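Local structure of Crov588 (6NYR) at residues E8-F13 and K32-F38; T597-N603 and N621-S626; F636-E642 and I661-D667. The protein is of unknown function but builds a nearly closed ring of leucine-rich repeats of the FNIP type, a scaffold that in relatives often serves protein binding. One frame throughout, in Å; residues are numbered along the deposited sequence.

Interaction 1 of 3, residues E8-F13 and K32-F38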
loop_
_atom_site.group_PDB
_atom_site.type_symbol
_atom_site.label_atom_id
_atom_site.label_comp_id
_atom_site.label_asym_id
_atom_site.label_seq_id
_atom_site.Cartn_x
_atom_site.Cartn_y
_atom_site.Cartn_z
ATOM N N GLU A 8 19.634 -4.415 -6.284
ATOM C CA GLU A 8 20.589 -3.600 -5.528
ATOM C C GLU A 8 21.709 -4.460 -4.967
ATOM O O GLU A 8 22.515 -4.994 -5.735
ATOM C CB GLU A 8 19.844 -2.775 -4.451
ATOM C CG GLU A 8 18.997 -1.663 -5.068
ATOM C CD GLU A 8 18.049 -0.987 -4.081
ATOM O OE1 GLU A 8 17.720 -1.605 -3.044
ATOM O OE2 GLU A 8 17.591 0.150 -4.368
ATOM N N THR A 9 21.793 -4.569 -3.656
ATOM C CA THR A 9 22.779 -5.429 -3.016
ATOM C C THR A 9 22.236 -6.782 -2.572
ATOM O O THR A 9 23.017 -7.684 -2.246
ATOM C CB THR A 9 23.463 -4.739 -1.827
ATOM O OG1 THR A 9 22.468 -4.474 -0.830
ATOM C CG2 THR A 9 24.140 -3.438 -2.248
ATOM N N ILE A 10 20.922 -6.930 -2.546
ATOM C CA ILE A 10 20.270 -8.103 -1.982
ATOM C C ILE A 10 20.019 -9.121 -3.089
ATOM O O ILE A 10 19.333 -8.836 -4.077
ATOM C CB ILE A 10 18.962 -7.719 -1.267
ATOM C CG1 ILE A 10 19.255 -6.663 -0.199
ATOM C CG2 ILE A 10 18.295 -8.947 -0.669
ATOM C CD1 ILE A 10 18.084 -6.342 0.709
ATOM N N LEU A 11 20.583 -10.311 -2.924
ATOM C CA LEU A 11 20.221 -11.484 -3.708
ATOM C C LEU A 11 19.166 -12.288 -2.953
ATOM O O LEU A 11 19.363 -12.634 -1.782
ATOM C CB LEU A 11 21.442 -12.359 -3.994
ATOM C CG LEU A 11 21.173 -13.635 -4.781
ATOM C CD1 LEU A 11 22.409 -14.069 -5.563
ATOM C CD2 LEU A 11 20.724 -14.767 -3.857
ATOM N N THR A 12 18.054 -12.588 -3.622
ATOM C CA THR A 12 16.954 -13.348 -3.044
ATOM C C THR A 12 16.778 -14.628 -3.848
ATOM O O THR A 12 16.503 -14.570 -5.051
ATOM C CB THR A 12 15.659 -12.530 -3.051
ATOM O OG1 THR A 12 15.872 -11.273 -2.396
ATOM C CG2 THR A 12 14.538 -13.286 -2.343
ATOM N N PHE A 13 16.925 -15.775 -3.192
ATOM C CA PHE A 13 16.622 -17.039 -3.841
ATOM C C PHE A 13 15.106 -17.217 -3.968
ATOM O O PHE A 13 14.313 -16.479 -3.376
ATOM C CB PHE A 13 17.222 -18.210 -3.071
ATOM C CG PHE A 13 18.699 -18.373 -3.267
ATOM C CD1 PHE A 13 19.597 -17.686 -2.470
ATOM C CD2 PHE A 13 19.191 -19.221 -4.245
ATOM C CE1 PHE A 13 20.959 -17.844 -2.643
ATOM C CE2 PHE A 13 20.552 -19.379 -4.424
ATOM C CZ PHE A 13 21.436 -18.688 -3.623
ATOM N N LYS A 32 28.884 -6.750 -5.667
ATOM C CA LYS A 32 27.889 -5.720 -5.384
ATOM C C LYS A 32 26.750 -6.212 -4.494
ATOM O O LYS A 32 25.839 -5.433 -4.203
ATOM C CB LYS A 32 27.322 -5.131 -6.680
ATOM C CG LYS A 32 26.876 -3.648 -6.552
ATOM C CD LYS A 32 27.944 -2.763 -5.877
ATOM C CE LYS A 32 28.042 -1.371 -6.504
ATOM N NZ LYS A 32 27.661 -0.273 -5.563
ATOM N N ILE A 33 26.763 -7.473 -4.060
ATOM C CA ILE A 33 25.708 -8.004 -3.200
ATOM C C ILE A 33 26.229 -8.062 -1.771
ATOM O O ILE A 33 27.320 -8.590 -1.513
ATOM C CB ILE A 33 25.220 -9.389 -3.667
ATOM C CG1 ILE A 33 26.322 -10.442 -3.553
ATOM C CG2 ILE A 33 24.689 -9.304 -5.099
ATOM C CD1 ILE A 33 25.848 -11.855 -3.913
ATOM N N ASP A 34 25.449 -7.504 -0.845
ATOM C CA ASP A 34 25.774 -7.518 0.572
ATOM C C ASP A 34 25.069 -8.621 1.342
ATOM O O ASP A 34 25.600 -9.102 2.350
ATOM C CB ASP A 34 25.356 -6.191 1.225
ATOM C CG ASP A 34 26.387 -5.110 1.087
ATOM O OD1 ASP A 34 27.594 -5.424 1.163
ATOM O OD2 ASP A 34 25.993 -3.933 0.922
ATOM N N THR A 35 23.888 -9.023 0.889
ATOM C CA THR A 35 23.019 -9.884 1.666
ATOM C C THR A 35 22.530 -11.049 0.820
ATOM O O THR A 35 22.477 -10.976 -0.410
ATOM C CB THR A 35 21.809 -9.106 2.198
ATOM O OG1 THR A 35 20.770 -9.121 1.213
ATOM C CG2 THR A 35 22.184 -7.657 2.481
ATOM N N ILE A 36 22.171 -12.126 1.508
ATOM C CA ILE A 36 21.461 -13.247 0.908
ATOM C C ILE A 36 20.129 -13.375 1.632
ATOM O O ILE A 36 20.085 -13.347 2.868
ATOM C CB ILE A 36 22.253 -14.562 0.999
ATOM C CG1 ILE A 36 23.512 -14.489 0.141
ATOM C CG2 ILE A 36 21.371 -15.729 0.565
ATOM C CD1 ILE A 36 24.447 -15.667 0.331
ATOM N N GLU A 37 19.050 -13.514 0.870
ATOM C CA GLU A 37 17.731 -13.796 1.420
ATOM C C GLU A 37 17.327 -15.205 1.007
ATOM O O GLU A 37 17.196 -15.492 -0.188
ATOM C CB GLU A 37 16.696 -12.781 0.939
ATOM C CG GLU A 37 16.822 -11.408 1.576
ATOM C CD GLU A 37 15.702 -10.473 1.161
ATOM O OE1 GLU A 37 14.903 -10.859 0.280
ATOM O OE2 GLU A 37 15.615 -9.359 1.720
ATOM N N PHE A 38 17.157 -16.078 1.989
ATOM C CA PHE A 38 16.645 -17.420 1.764
ATOM C C PHE A 38 15.145 -17.450 2.032
ATOM O O PHE A 38 14.588 -16.579 2.706
ATOM C CB PHE A 38 17.364 -18.430 2.657
ATOM C CG PHE A 38 18.786 -18.700 2.246
ATOM C CD1 PHE A 38 19.063 -19.490 1.140
ATOM C CD2 PHE A 38 19.843 -18.171 2.966
ATOM C CE1 PHE A 38 20.370 -19.745 0.761
ATOM C CE2 PHE A 38 21.153 -18.423 2.591
ATOM C CZ PHE A 38 21.415 -19.209 1.486
#
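Phe13 and Phe38, each directly following its strand (10-12 and 35-37), lie side by side at the apolar heart of this pair of neighbouring parallel strands at the N-terminal end of the leucine-rich-repeat solenoid. Their ring planes differ by only 5°, but with centroids 5.3 Å apart the rings are slid past each other and barely overlap. Ile36 CG2 meets the edge of the Phe13 ring near its plane, 3.9 Å from Phe13 CE1, and sits over one face of the Phe38 ring toward the rim. On the same face of the strands as Ile36, Leu11 approaches Ile33 more loosely, while Leu28 of helix 25-28 covers Leu11, Phe13 and Ile36.

The backbone register pairs Ile10 with Thr35, Leu11 with Ile36 and Thr12 with Glu37. Leu11 bonds both ways, N to Thr35 O at 3.2 Å and O from Glu37 N at 2.8 Å, and Phe13 N continues the series to Glu37 O at 3.0 Å.

On the other face, Thr35 OG1 rests against Ile10 CG2. Glu37, extended beyond CG, runs its aliphatic part past the same methyl. Asp34, just before strand 35-37, forms a salt bridge with Lys55. With Thr12 OG1 held beside its own backbone N (chi1 -54°), the hydroxyl donates to Glu37 OE1 at 2.9 Å, from 53° out of the carboxylate plane.

Interaction 2 of 3, residues T597-N603 and N621-S626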
loop_
_atom_site.group_PDB
_atom_site.type_symbol
_atom_site.label_atom_id
_atom_site.label_comp_id
_atom_site.label_asym_id
_atom_site.label_seq_id
_atom_site.Cartn_x
_atom_site.Cartn_y
_atom_site.Cartn_z
ATOM N N THR A 597 2.425 -15.358 -40.005
ATOM C CA THR A 597 3.376 -15.524 -41.090
ATOM C C THR A 597 4.404 -14.392 -41.046
ATOM O O THR A 597 4.378 -13.529 -40.165
ATOM C CB THR A 597 2.649 -15.552 -42.437
ATOM O OG1 THR A 597 1.958 -14.312 -42.630
ATOM C CG2 THR A 597 1.643 -16.692 -42.478
ATOM N N GLU A 598 5.310 -14.393 -42.023
ATOM C CA GLU A 598 6.382 -13.409 -42.033
ATOM C C GLU A 598 5.852 -12.030 -42.418
ATOM O O GLU A 598 4.831 -11.894 -43.098
ATOM C CB GLU A 598 7.501 -13.834 -42.991
ATOM C CG GLU A 598 7.042 -14.388 -44.328
ATOM C CD GLU A 598 8.154 -14.394 -45.368
ATOM O OE1 GLU A 598 9.327 -14.621 -44.998
ATOM O OE2 GLU A 598 7.855 -14.151 -46.559
ATOM N N ASN A 599 6.560 -10.997 -41.958
ATOM C CA ASN A 599 6.267 -9.609 -42.308
ATOM C C ASN A 599 4.935 -9.133 -41.731
ATOM O O ASN A 599 4.296 -8.232 -42.282
ATOM C CB ASN A 599 6.275 -9.424 -43.831
ATOM C CG ASN A 599 7.625 -9.754 -44.458
ATOM O OD1 ASN A 599 8.679 -9.448 -43.898
ATOM N ND2 ASN A 599 7.594 -10.396 -45.623
ATOM N N VAL A 600 4.514 -9.722 -40.616
ATOM C CA VAL A 600 3.278 -9.353 -39.936
ATOM C C VAL A 600 3.557 -8.579 -38.652
ATOM O O VAL A 600 2.951 -7.537 -38.402
ATOM C CB VAL A 600 2.419 -10.605 -39.648
ATOM C CG1 VAL A 600 1.212 -10.241 -38.801
ATOM C CG2 VAL A 600 1.988 -11.266 -40.950
ATOM N N LEU A 601 4.456 -9.086 -37.821
ATOM C CA LEU A 601 4.817 -8.410 -36.579
ATOM C C LEU A 601 5.808 -7.292 -36.880
ATOM O O LEU A 601 6.851 -7.555 -37.492
ATOM C CB LEU A 601 5.427 -9.402 -35.599
ATOM C CG LEU A 601 4.565 -10.591 -35.173
ATOM C CD1 LEU A 601 5.336 -11.493 -34.216
ATOM C CD2 LEU A 601 3.283 -10.123 -34.514
ATOM N N PRO A 602 5.524 -6.048 -36.496
ATOM C CA PRO A 602 6.482 -4.963 -36.748
ATOM C C PRO A 602 7.867 -5.294 -36.211
ATOM O O PRO A 602 8.017 -5.746 -35.073
ATOM C CB PRO A 602 5.867 -3.766 -36.012
ATOM C CG PRO A 602 4.409 -4.057 -35.962
ATOM C CD PRO A 602 4.269 -5.556 -35.888
ATOM N N ASN A 603 8.888 -5.066 -37.043
ATOM C CA ASN A 603 10.249 -5.428 -36.664
ATOM C C ASN A 603 10.744 -4.629 -35.464
ATOM O O ASN A 603 11.611 -5.106 -34.723
ATOM C CB ASN A 603 11.190 -5.230 -37.855
ATOM C CG ASN A 603 11.202 -6.422 -38.793
ATOM O OD1 ASN A 603 11.427 -7.560 -38.366
ATOM N ND2 ASN A 603 10.954 -6.174 -40.074
ATOM N N ASN A 621 12.059 -15.481 -39.767
ATOM C CA ASN A 621 11.672 -14.143 -40.208
ATOM C C ASN A 621 10.234 -13.803 -39.834
ATOM O O ASN A 621 9.601 -12.956 -40.478
ATOM C CB ASN A 621 11.872 -13.985 -41.721
ATOM C CG ASN A 621 13.319 -14.164 -42.135
ATOM O OD1 ASN A 621 14.171 -13.345 -41.813
ATOM N ND2 ASN A 621 13.600 -15.241 -42.861
ATOM N N VAL A 622 9.714 -14.452 -38.801
ATOM C CA VAL A 622 8.396 -14.152 -38.263
ATOM C C VAL A 622 8.488 -13.220 -37.063
ATOM O O VAL A 622 7.729 -12.257 -36.952
ATOM C CB VAL A 622 7.670 -15.468 -37.899
ATOM C CG1 VAL A 622 6.397 -15.183 -37.132
ATOM C CG2 VAL A 622 7.376 -16.282 -39.158
ATOM N N LEU A 623 9.415 -13.490 -36.154
ATOM C CA LEU A 623 9.549 -12.685 -34.944
ATOM C C LEU A 623 10.260 -11.370 -35.258
ATOM O O LEU A 623 11.159 -11.334 -36.104
ATOM C CB LEU A 623 10.327 -13.457 -33.884
ATOM C CG LEU A 623 9.596 -14.659 -33.288
ATOM C CD1 LEU A 623 10.435 -15.310 -32.195
ATOM C CD2 LEU A 623 8.237 -14.267 -32.736
ATOM N N PRO A 624 9.870 -10.278 -34.603
ATOM C CA PRO A 624 10.480 -8.975 -34.912
ATOM C C PRO A 624 11.980 -8.949 -34.651
ATOM O O PRO A 624 12.475 -9.539 -33.687
ATOM C CB PRO A 624 9.731 -8.001 -33.987
ATOM C CG PRO A 624 8.412 -8.672 -33.720
ATOM C CD PRO A 624 8.737 -10.155 -33.664
ATOM N N CYS A 625 12.698 -8.217 -35.512
ATOM C CA CYS A 625 14.150 -8.125 -35.431
ATOM C C CYS A 625 14.650 -7.297 -34.253
ATOM O O CYS A 625 15.852 -7.335 -33.966
ATOM C CB CYS A 625 14.714 -7.514 -36.714
ATOM S SG CYS A 625 14.328 -8.418 -38.223
ATOM N N SER A 626 13.787 -6.533 -33.590
ATOM C CA SER A 626 14.189 -5.773 -32.414
ATOM C C SER A 626 13.743 -6.421 -31.117
ATOM O O SER A 626 13.997 -5.869 -30.041
ATOM C CB SER A 626 13.631 -4.346 -32.463
ATOM O OG SER A 626 14.385 -3.528 -33.329
HETATM O O HOH W 1 5.604 -11.600 -38.769
#
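Leu601 reaches across to Val622 and Pro624, joining equivalent loops of two successive 22-residue turns of the solenoid, in adjoining FNIP ranges; these loops lead up to strands 607-609 and 629-631. Its CB lies 3.6 Å from Pro624 CG, with Pro624 CD slightly farther. CG comes next, passing the carbonyl oxygen of Val622, and CD1 ends the reach, 3.7 Å from Pro624 CD and equally near Val622 O, with Leu623 CD2 beyond. CG stands opposite the carbonyl carbon (chi1 -60°) and the chain continues extended, which carries CD1 to Pro624 CD. Leu608 of strand 607-609 touches both Leu601 and Leu623, linking this packing to the repeat core.

Farther along, Asn603 takes hold of the following loop with two acceptors. Its OD1 receives Cys625 N at 3.2 Å, in the carbonyl plane and on a lone pair, with an N-H...O angle of 151°. Its backbone O receives Ser626 N at 2.8 Å; that bond is more bent at the hydrogen, 138°. Consecutive amides of one loop are thus bound by the side chain and main chain of a single residue.

At the other end a water molecule stands between the loops. It donates to Thr597 O and to Val622 O, and accepts from Val600 N at 2.9 Å. Nearby, Val622 CG2 packs against the backbone joining Thr597 to Glu598, while Glu598 CB rests on Asn621 O at 3.4 Å.

The contact therefore combines an apolar Leu-Pro centre with polar links at both ends: direct bonds to two successive amides at Asn603, and a three-bond water bridge that satisfies backbone groups where the loops do not bond directly.

Interaction 3 of 3, residues F636-E642 and I661-D667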
loop_
_atom_site.group_PDB
_atom_site.type_symbol
_atom_site.label_atom_id
_atom_site.label_comp_id
_atom_site.label_asym_id
_atom_site.label_seq_id
_atom_site.Cartn_x
_atom_site.Cartn_y
_atom_site.Cartn_z
ATOM N N PHE A 636 1.282 -23.240 -25.096
ATOM C CA PHE A 636 2.226 -23.214 -26.204
ATOM C C PHE A 636 3.145 -24.430 -26.144
ATOM O O PHE A 636 3.812 -24.671 -25.133
ATOM C CB PHE A 636 3.065 -21.940 -26.182
ATOM C CG PHE A 636 4.107 -21.884 -27.268
ATOM C CD1 PHE A 636 3.758 -21.563 -28.568
ATOM C CD2 PHE A 636 5.433 -22.163 -26.988
ATOM C CE1 PHE A 636 4.715 -21.512 -29.568
ATOM C CE2 PHE A 636 6.393 -22.116 -27.981
ATOM C CZ PHE A 636 6.034 -21.789 -29.273
ATOM N N ASN A 637 3.183 -25.187 -27.236
ATOM C CA ASN A 637 3.821 -26.499 -27.260
ATOM C C ASN A 637 4.463 -26.734 -28.625
ATOM O O ASN A 637 4.127 -27.668 -29.355
ATOM C CB ASN A 637 2.786 -27.574 -26.936
ATOM C CG ASN A 637 3.403 -28.842 -26.395
ATOM O OD1 ASN A 637 4.415 -28.800 -25.692
ATOM N ND2 ASN A 637 2.803 -29.982 -26.719
ATOM N N GLN A 638 5.414 -25.882 -29.001
ATOM C CA GLN A 638 6.081 -25.978 -30.291
ATOM C C GLN A 638 7.590 -25.891 -30.108
ATOM O O GLN A 638 8.086 -25.196 -29.218
ATOM C CB GLN A 638 5.619 -24.868 -31.251
ATOM C CG GLN A 638 4.126 -24.860 -31.561
ATOM C CD GLN A 638 3.672 -26.123 -32.268
ATOM O OE1 GLN A 638 2.745 -26.795 -31.821
ATOM N NE2 GLN A 638 4.320 -26.447 -33.384
ATOM N N GLU A 639 8.317 -26.609 -30.962
ATOM C CA GLU A 639 9.769 -26.563 -30.933
ATOM C C GLU A 639 10.267 -25.203 -31.408
ATOM O O GLU A 639 9.903 -24.735 -32.491
ATOM C CB GLU A 639 10.355 -27.663 -31.828
ATOM C CG GLU A 639 10.031 -29.097 -31.400
ATOM C CD GLU A 639 10.474 -30.128 -32.438
ATOM O OE1 GLU A 639 10.789 -29.730 -33.580
ATOM O OE2 GLU A 639 10.503 -31.334 -32.115
ATOM N N LEU A 640 11.096 -24.562 -30.595
ATOM C CA LEU A 640 11.827 -23.379 -31.023
ATOM C C LEU A 640 13.228 -23.791 -31.461
ATOM O O LEU A 640 13.869 -24.630 -30.822
ATOM C CB LEU A 640 11.924 -22.331 -29.916
ATOM C CG LEU A 640 10.643 -21.596 -29.532
ATOM C CD1 LEU A 640 10.898 -20.744 -28.297
ATOM C CD2 LEU A 640 10.143 -20.742 -30.679
ATOM N N THR A 641 13.694 -23.198 -32.552
ATOM C CA THR A 641 15.051 -23.389 -33.037
ATOM C C THR A 641 15.809 -22.077 -32.890
ATOM O O THR A 641 15.215 -20.999 -32.798
ATOM C CB THR A 641 15.063 -23.847 -34.498
ATOM O OG1 THR A 641 14.511 -22.819 -35.329
ATOM C CG2 THR A 641 14.246 -25.125 -34.662
ATOM N N GLU A 642 17.138 -22.176 -32.860
ATOM C CA GLU A 642 17.954 -20.988 -32.634
ATOM C C GLU A 642 17.875 -20.028 -33.816
ATOM O O GLU A 642 17.994 -18.810 -33.634
ATOM C CB GLU A 642 19.400 -21.400 -32.351
ATOM C CG GLU A 642 19.538 -22.211 -31.061
ATOM C CD GLU A 642 20.807 -21.917 -30.280
ATOM O OE1 GLU A 642 21.422 -20.855 -30.505
ATOM O OE2 GLU A 642 21.190 -22.760 -29.438
ATOM N N ILE A 661 10.003 -29.920 -24.602
ATOM C CA ILE A 661 9.560 -29.918 -25.991
ATOM C C ILE A 661 9.983 -28.638 -26.699
ATOM O O ILE A 661 10.331 -28.659 -27.882
ATOM C CB ILE A 661 8.032 -30.114 -26.066
ATOM C CG1 ILE A 661 7.621 -31.434 -25.419
ATOM C CG2 ILE A 661 7.578 -30.065 -27.524
ATOM C CD1 ILE A 661 7.700 -32.638 -26.327
ATOM N N ILE A 662 9.953 -27.508 -25.990
ATOM C CA ILE A 662 10.245 -26.228 -26.624
ATOM C C ILE A 662 11.739 -26.073 -26.859
ATOM O O ILE A 662 12.164 -25.500 -27.867
ATOM C CB ILE A 662 9.695 -25.076 -25.763
ATOM C CG1 ILE A 662 8.197 -25.249 -25.522
ATOM C CG2 ILE A 662 9.973 -23.729 -26.423
ATOM C CD1 ILE A 662 7.643 -24.352 -24.426
ATOM N N LEU A 663 12.552 -26.579 -25.936
ATOM C CA LEU A 663 13.997 -26.415 -25.980
ATOM C C LEU A 663 14.709 -27.672 -26.459
ATOM O O LEU A 663 15.926 -27.798 -26.276
ATOM C CB LEU A 663 14.509 -25.996 -24.601
ATOM C CG LEU A 663 13.814 -24.761 -24.021
ATOM C CD1 LEU A 663 14.399 -24.370 -22.671
ATOM C CD2 LEU A 663 13.901 -23.590 -24.995
ATOM N N LYS A 664 13.971 -28.600 -27.073
ATOM C CA LYS A 664 14.570 -29.809 -27.627
ATOM C C LYS A 664 15.822 -29.488 -28.432
ATOM O O LYS A 664 16.884 -30.087 -28.223
ATOM C CB LYS A 664 13.538 -30.528 -28.499
ATOM C CG LYS A 664 13.918 -31.929 -28.948
ATOM C CD LYS A 664 13.126 -32.302 -30.203
ATOM C CE LYS A 664 13.457 -33.696 -30.710
ATOM N NZ LYS A 664 12.604 -34.742 -30.081
ATOM N N ASN A 665 15.715 -28.530 -29.350
ATOM C CA ASN A 665 16.783 -28.204 -30.293
ATOM C C ASN A 665 17.518 -26.932 -29.899
ATOM O O ASN A 665 17.874 -26.123 -30.760
ATOM C CB ASN A 665 16.216 -28.068 -31.705
ATOM C CG ASN A 665 15.327 -29.234 -32.094
ATOM O OD1 ASN A 665 14.116 -29.076 -32.271
ATOM N ND2 ASN A 665 15.926 -30.410 -32.241
ATOM N N ILE A 666 17.751 -26.718 -28.605
ATOM C CA ILE A 666 18.396 -25.499 -28.129
ATOM C C ILE A 666 19.355 -25.873 -27.008
ATOM O O ILE A 666 18.922 -26.323 -25.942
ATOM C CB ILE A 666 17.381 -24.456 -27.636
ATOM C CG1 ILE A 666 16.582 -23.896 -28.812
ATOM C CG2 ILE A 666 18.086 -23.335 -26.886
ATOM C CD1 ILE A 666 15.360 -23.105 -28.399
ATOM N N ASP A 667 20.651 -25.681 -27.242
ATOM C CA ASP A 667 21.655 -25.858 -26.196
ATOM C C ASP A 667 21.509 -24.702 -25.214
ATOM O O ASP A 667 21.997 -23.596 -25.461
ATOM C CB ASP A 667 23.054 -25.904 -26.799
ATOM C CG ASP A 667 24.051 -26.627 -25.907
ATOM O OD1 ASP A 667 23.800 -26.728 -24.687
ATOM O OD2 ASP A 667 25.088 -27.095 -26.426
#
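Leu640 and Ile662 run side by side and point the same way. Leu640 CD1 lies 3.6 Å from Ile662 CG2, the branch that stands anti to the backbone N while CG1 turns beside that N (chi1 -56°). The two branches divide the work: CG2 faces Leu640, whereas CG1 carries CD1 obliquely across to Phe636. There Ile662 CD1 comes to the ring edge, near its plane, 4.0 Å from Phe636 CD2. Phe632 stacks on the Phe636 ring, and strand 651-655 adjoins the cluster, with Leu652 touching Leu640 and Ile654 touching Ile662.

The main chains are fastened at the same place. Leu640 N donates to Ile662 O at 3.1 Å, a fairly straight bond (161° at the hydrogen) that lies in the carbonyl plane on a lone pair, and Ile662 CA-H points at Gln638 O. Just after the helix, a type I turn from Leu663 to Ile666 is closed by Ile666 N bonding to Leu663 O. The turn brings Ile666 CD1 to Leu640 as well, 3.2 Å from Leu640 O and 3.8 Å from Leu640 CB.

Outside this core Glu639 stretches out extended beyond CG and passes Lys664 and Asn665 at an angle. Its carboxylate stands nearly perpendicular to the Asn665 amide, their planes 84° apart. Glu639 OE2 touches Lys664 CD, but Lys664 NZ remains 4.5 Å away, beyond a salt bridge, so any attraction there is probably weak.

The short helix and turn, packed on the apolar side chains of a repeat loop just before the last strand, 674-678, are consistent with a C-terminal cap of a leucine-rich-repeat solenoid.

From the N terminus, interaction 1 comes first: it closes the loop of 18 residues between 8-13 and 32-38, which holds helix 25-28, and sets two early parallel strands side by side. The long run of repeats follows before interaction 2 ties 597-603 to 621-626, spanning strand 607-609. Interaction 3 then brings 636-642 against 661-667, spanning strand 651-655 and the start of helix 659-662. The three loops are in series; none nests in or crosses another. Interactions 2 and 3 have centres about 19 Å apart, while interaction 1 lies about 32 Å from interaction 3 between centres, although hundreds of residues separate them, as the curving solenoid brings its ends round.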